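Local coordinates for protein-tyrosine-phosphatase (Shewanella sp., PDB 2Z72) that probably hydrolyses phosphotyrosine esters with a pair of zinc ions, as a cold-active phosphatase of the calcineurin-like phosphoesterase family, at residues L204-H207 and G208-S212; E267-L270 and D271-Q275. One frame throughout, in Å; residues are numbered along the deposited sequence.

How the contacts relate
Neither contact closes a long loop: each joins two adjoining pieces of chain, and they follow in series without nesting or crossing. Contact 1 comes first, where strand 203-206 gives out into the loop that leads to helix 212-216. Contact 2 follows much later, within helix 267-277, just ahead of strand 281-284. That strand runs parallel to strand 203-206, and Ile282 on it meets both Met206 of contact 1 and Ile273 and Leu274 of contact 2. The two centres are about 12 Å apart. A probable hydrogen bond joins Ser212 OG to Glu269 OE2 at 2.7 Å, tying the loop end to the helix directly.

Contact 1: residues L204-H207 and G208-S212; sequences LYMH and GGISS. With ZN (zinc ion), chain C.
Met206 and Ile210 meet where the chain turns back after the strand. The tight part lies between them: Met206 CE reaches Ile210 CG1 at 3.6 Å, the two side chains crossing at about a right angle, though this fit holds for one of two conformers of each and is tentative. Met206 starts from a first torsion of 78°, with CG wedged between the backbone N and the carbonyl carbon, and two further bends fold the chain so that SD rests 3.6 Å from Gly209 CA. Gly209 has backbone angles at which a CB would be jammed against the carbonyl oxygen of Gly208. Leu204 is more loosely engaged, its CD2 branch 4.0 Å from Ile210 CG1. Beyond the turn, apolar packing gives way to a site that holds water. A chi1 of -177°, with CG anti to the backbone N, carries the His207 ring to the zinc, which NE2 binds at 2.0 Å. A zinc-bound water lies in the ring plane, at its edge. ND1 is hydrogen-bonded to Thr112 O, which, with the zinc bond, restrains the ring's rotation. Asp114, Asn149 and His286 complete this metal's protein ligands, an arrangement characteristic of the dinuclear site of calcineurin-like phosphoesterases.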
ATOM      1  N   LEU A 204      15.133   2.259  -3.959  1.00  9.74           N
ATOM      2  CA  LEU A 204      14.398   2.758  -2.773  1.00  9.71           C
ATOM      3  C   LEU A 204      12.938   2.959  -3.142  1.00  9.98           C
ATOM      4  O   LEU A 204      12.664   3.493  -4.218  1.00 11.67           O
ATOM      5  CB  LEU A 204      15.015   4.059  -2.291  1.00 10.95           C
ATOM      6  CG  LEU A 204      14.763   4.468  -0.819  1.00 10.93           C
ATOM      7  CD1 LEU A 204      15.505   3.556   0.134  1.00 13.66           C
ATOM      8  CD2 LEU A 204      15.214   5.910  -0.619  1.00 13.89           C
ATOM      9  N   TYR A 205      12.030   2.589  -2.248  1.00  8.85           N
ATOM     10  CA  TYR A 205      10.579   2.621  -2.494  1.00  8.52           C
ATOM     11  C   TYR A 205       9.917   3.365  -1.334  1.00  8.86           C
ATOM     12  O   TYR A 205      10.115   3.042  -0.167  1.00  8.82           O
ATOM     13  CB  TYR A 205      10.012   1.220  -2.507  1.00  9.07           C
ATOM     14  CG  TYR A 205      10.528   0.311  -3.573  1.00  8.89           C
ATOM     15  CD1 TYR A 205      11.722  -0.369  -3.413  1.00  9.44           C
ATOM     16  CD2 TYR A 205       9.817   0.117  -4.750  1.00 10.50           C
ATOM     17  CE1 TYR A 205      12.224  -1.216  -4.382  1.00  9.32           C
ATOM     18  CE2 TYR A 205      10.322  -0.711  -5.731  1.00 10.11           C
ATOM     19  CZ  TYR A 205      11.528  -1.410  -5.557  1.00 10.06           C
ATOM     20  OH  TYR A 205      11.985  -2.202  -6.573  1.00 11.59           O
ATOM     21  N   MET A 206       9.022   4.299  -1.663  1.00  8.65           N
ATOM     22  CA  MET A 206       8.153   4.936  -0.694  1.00  8.79           C
ATOM     23  C   MET A 206       7.027   5.640  -1.457  1.00  8.80           C
ATOM     24  O   MET A 206       7.030   5.766  -2.664  1.00  9.41           O
ATOM     25  CB  MET A 206       8.945   5.883   0.194  0.65  9.27           C
ATOM     26  CG  MET A 206       9.355   7.254  -0.314  0.65  9.80           C
ATOM     27  SD  MET A 206      10.450   7.275  -1.748  0.65  9.10           S
ATOM     28  CE  MET A 206      11.785   6.250  -1.102  0.65  8.54           C
ATOM     29  N   HIS A 207       6.050   6.120  -0.675  1.00  8.53           N
ATOM     30  CA  HIS A 207       4.859   6.643  -1.325  1.00  8.15           C
ATOM     31  C   HIS A 207       5.081   7.955  -2.071  1.00  9.28           C
ATOM     32  O   HIS A 207       4.699   8.064  -3.247  1.00 10.52           O
ATOM     33  CB  HIS A 207       3.769   6.793  -0.263  1.00  8.17           C
ATOM     34  CG  HIS A 207       2.482   7.255  -0.867  1.00  7.92           C
ATOM     35  ND1 HIS A 207       1.786   6.450  -1.747  1.00  8.26           N
ATOM     36  CD2 HIS A 207       1.780   8.393  -0.761  1.00  8.23           C
ATOM     37  CE1 HIS A 207       0.733   7.103  -2.165  1.00  8.68           C
ATOM     38  NE2 HIS A 207       0.655   8.315  -1.579  1.00  8.27           N
ATOM     39  N   GLY A 208       5.647   8.951  -1.417  1.00  9.64           N
ATOM     40  CA  GLY A 208       5.783  10.301  -1.954  1.00  9.76           C
ATOM     41  C   GLY A 208       7.139  10.580  -2.540  1.00 10.83           C
ATOM     42  O   GLY A 208       7.312  10.836  -3.741  1.00 11.36           O
ATOM     43  N   GLY A 209       8.163  10.524  -1.681  1.00 10.59           N
ATOM     44  CA  GLY A 209       9.551  10.753  -2.105  1.00 11.14           C
ATOM     45  C   GLY A 209      10.337  11.261  -0.933  1.00 10.49           C
ATOM     46  O   GLY A 209       9.837  11.645   0.079  1.00 11.25           O
ATOM     47  N   ILE A 210      11.695  11.269  -1.116  1.00 12.13           N
ATOM     48  CA  ILE A 210      12.614  11.699  -0.085  1.00 11.42           C
ATOM     49  C   ILE A 210      13.179  13.062  -0.500  1.00 12.00           C
ATOM     50  O   ILE A 210      13.805  13.193  -1.543  1.00 13.50           O
ATOM     51  CB  ILE A 210      13.719  10.655   0.141  0.61 11.98           C
ATOM     52  CG1 ILE A 210      13.186   9.238   0.310  0.61 10.68           C
ATOM     53  CG2 ILE A 210      14.616  11.104   1.316  0.61 12.15           C
ATOM     54  CD1 ILE A 210      12.365   9.031   1.564  0.61 11.60           C
ATOM     55  N   SER A 211      12.959  14.030   0.364  1.00 12.41           N
ATOM     56  CA  SER A 211      13.465  15.387   0.242  1.00 13.75           C
ATOM     57  C   SER A 211      14.825  15.513   0.928  1.00 14.97           C
ATOM     58  O   SER A 211      15.231  14.660   1.711  1.00 14.69           O
ATOM     59  CB  SER A 211      12.502  16.394   0.806  1.00 14.18           C
ATOM     60  OG  SER A 211      12.404  16.177   2.232  1.00 15.31           O
ATOM     61  N   SER A 212      15.514  16.592   0.653  1.00 16.20           N
ATOM     62  CA  SER A 212      16.854  16.821   1.221  1.00 17.11           C
ATOM     63  C   SER A 212      16.790  16.976   2.723  1.00 17.04           C
ATOM     64  O   SER A 212      17.781  16.735   3.443  1.00 17.31           O
ATOM     65  CB  SER A 212      17.468  18.051   0.550  1.00 21.55           C
ATOM     66  OG  SER A 212      17.889  17.628  -0.763  1.00 27.06           O
TER
HETATM   67 ZN    ZN C 402      -0.745   9.734  -1.785  1.00  9.44          ZN
HETATM   68  O   HOH W   1      -1.948  10.087  -3.294  1.00 11.73           O

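Contact 2: residues E267-L270 and D271-Q275; sequences EAEL and DTILQ
The backbone O of Glu267 stands over one face of the Asp271 carboxylate, 3.3 Å from Asp271 CG and only slightly farther from both carboxylate oxygens. Here chi1 of -71° places CG beside the backbone N, folding the group back along the preceding turn. The neighbouring carboxylate, that of Glu267, comes no closer than 4.9 Å, from its OE1 to Asp271 OD1. Lys299 forms salt bridges with both of those oxygens, so the like charges are probably offset, while Glu267 OE2 is hydrogen-bonded to His297. An alanine in place of Asp271 removes one carboxylate from Lys299, whose charge would probably be less well balanced, with the Glu267 salt bridge remaining. These side chains stand on alpha-helix 267-277, of which residues 267-275 are all but the last two, with its i to i+4 ladder. Asp271 N gives its hydrogen to Glu267 O at 2.8 Å, and Leu274 N reaches Leu270 O almost straight, at an N-H...O angle of 170°. The intervening rungs are longer: Ile273 N to Glu269 O measures 3.3 Å. Weak i to i+3 bonds also run from Thr272 N to Glu269 O and from Ile273 N to Leu270 O. On the buried flank Leu270 CG lies 4.3 Å from Leu274 CD1, one turn along; Phe265 and Phe296 touch Leu270, while Ile282 of strand 281-284 packs against Ile273 and Leu274.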
ATOM      1  N   GLU A 267      17.945  17.102 -11.671  1.00 24.80           N
ATOM      2  CA  GLU A 267      18.599  15.814 -11.621  1.00 23.53           C
ATOM      3  C   GLU A 267      19.819  15.839 -10.741  1.00 24.31           C
ATOM      4  O   GLU A 267      20.109  14.857 -10.052  1.00 22.23           O
ATOM      5  CB  GLU A 267      18.961  15.404 -13.029  1.00 25.23           C
ATOM      6  CG  GLU A 267      19.322  13.968 -13.163  1.00 23.88           C
ATOM      7  CD  GLU A 267      19.199  13.322 -14.529  1.00 25.08           C
ATOM      8  OE1 GLU A 267      19.980  12.381 -14.770  1.00 28.90           O
ATOM      9  OE2 GLU A 267      18.307  13.709 -15.326  1.00 34.05           O
ATOM     10  N   ALA A 268      20.564  16.904 -10.729  1.00 25.86           N
ATOM     11  CA  ALA A 268      21.715  17.023  -9.794  1.00 22.79           C
ATOM     12  C   ALA A 268      21.346  16.793  -8.335  1.00 20.95           C
ATOM     13  O   ALA A 268      21.951  16.122  -7.532  1.00 20.54           O
ATOM     14  CB  ALA A 268      22.377  18.374  -9.973  1.00 28.49           C
ATOM     15  N   GLU A 269      20.241  17.326  -7.910  1.00 19.97           N
ATOM     16  CA  GLU A 269      19.677  17.270  -6.571  1.00 20.35           C
ATOM     17  C   GLU A 269      19.242  15.818  -6.350  1.00 18.83           C
ATOM     18  O   GLU A 269      19.563  15.233  -5.310  1.00 17.23           O
ATOM     19  CB  GLU A 269      18.462  18.177  -6.331  1.00 24.26           C
ATOM     20  CG  GLU A 269      18.037  18.367  -4.902  1.00 29.02           C
ATOM     21  CD  GLU A 269      16.973  19.075  -4.161  1.00 32.26           C
ATOM     22  OE1 GLU A 269      16.381  19.992  -4.782  1.00 33.55           O
ATOM     23  OE2 GLU A 269      16.751  18.692  -2.944  1.00 35.82           O
ATOM     24  N   LEU A 270      18.605  15.242  -7.373  1.00 18.48           N
ATOM     25  CA  LEU A 270      18.269  13.813  -7.255  1.00 16.94           C
ATOM     26  C   LEU A 270      19.500  12.940  -7.039  1.00 18.14           C
ATOM     27  O   LEU A 270      19.460  12.022  -6.200  1.00 15.81           O
ATOM     28  CB  LEU A 270      17.494  13.397  -8.508  1.00 19.18           C
ATOM     29  CG  LEU A 270      16.986  11.987  -8.544  1.00 17.07           C
ATOM     30  CD1 LEU A 270      15.983  11.715  -7.409  1.00 18.30           C
ATOM     31  CD2 LEU A 270      16.303  11.765  -9.874  1.00 19.93           C
ATOM     32  N   ASP A 271      20.562  13.244  -7.767  1.00 16.44           N
ATOM     33  CA  ASP A 271      21.772  12.463  -7.624  1.00 17.70           C
ATOM     34  C   ASP A 271      22.265  12.479  -6.201  1.00 16.30           C
ATOM     35  O   ASP A 271      22.762  11.462  -5.716  1.00 17.04           O
ATOM     36  CB  ASP A 271      22.889  12.978  -8.553  1.00 20.99           C
ATOM     37  CG  ASP A 271      22.602  12.685 -10.001  1.00 24.45           C
ATOM     38  OD1 ASP A 271      21.877  11.714 -10.297  1.00 24.36           O
ATOM     39  OD2 ASP A 271      23.213  13.426 -10.831  1.00 28.71           O
ATOM     40  N   THR A 272      22.100  13.602  -5.539  1.00 17.02           N
ATOM     41  CA  THR A 272      22.580  13.619  -4.140  1.00 18.48           C
ATOM     42  C   THR A 272      21.727  12.710  -3.260  1.00 16.09           C
ATOM     43  O   THR A 272      22.273  12.098  -2.323  1.00 16.40           O
ATOM     44  CB  THR A 272      22.548  15.052  -3.589  0.51 19.50           C
ATOM     45  OG1 THR A 272      23.422  15.893  -4.328  0.51 20.67           O
ATOM     46  CG2 THR A 272      23.055  15.095  -2.165  0.51 21.84           C
ATOM     47  N   ILE A 273      20.467  12.592  -3.554  1.00 14.56           N
ATOM     48  CA  ILE A 273      19.633  11.660  -2.776  1.00 14.49           C
ATOM     49  C   ILE A 273      19.931  10.224  -3.100  1.00 14.02           C
ATOM     50  O   ILE A 273      20.071   9.367  -2.224  1.00 14.75           O
ATOM     51  CB  ILE A 273      18.162  12.077  -2.981  0.59 15.31           C
ATOM     52  CG1 ILE A 273      17.949  13.482  -2.408  0.59 15.85           C
ATOM     53  CG2 ILE A 273      17.257  10.985  -2.449  0.59 13.65           C
ATOM     54  CD1 ILE A 273      16.755  14.226  -2.966  0.59 14.69           C
ATOM     55  N   LEU A 274      20.071   9.890  -4.397  1.00 14.45           N
ATOM     56  CA  LEU A 274      20.433   8.559  -4.786  1.00 15.10           C
ATOM     57  C   LEU A 274      21.741   8.121  -4.077  1.00 16.03           C
ATOM     58  O   LEU A 274      21.880   7.035  -3.575  1.00 16.17           O
ATOM     59  CB  LEU A 274      20.670   8.456  -6.291  1.00 15.83           C
ATOM     60  CG  LEU A 274      19.467   8.694  -7.204  1.00 15.63           C
ATOM     61  CD1 LEU A 274      19.877   8.778  -8.685  1.00 21.95           C
ATOM     62  CD2 LEU A 274      18.437   7.603  -6.941  1.00 16.97           C
ATOM     63  N   GLN A 275      22.739   9.016  -4.102  1.00 14.82           N
ATOM     64  CA  GLN A 275      24.025   8.735  -3.476  1.00 17.02           C
ATOM     65  C   GLN A 275      23.881   8.523  -1.978  1.00 15.02           C
ATOM     66  O   GLN A 275      24.513   7.652  -1.365  1.00 17.65           O
ATOM     67  CB  GLN A 275      25.012   9.908  -3.791  1.00 23.69           C
ATOM     68  CG  GLN A 275      25.575   9.773  -5.204  1.00 36.91           C
ATOM     69  CD  GLN A 275      26.147  11.061  -5.754  1.00 37.66           C
ATOM     70  OE1 GLN A 275      26.291  11.248  -6.997  1.00 41.40           O
ATOM     71  NE2 GLN A 275      26.500  11.942  -4.805  1.00 49.05           N
TER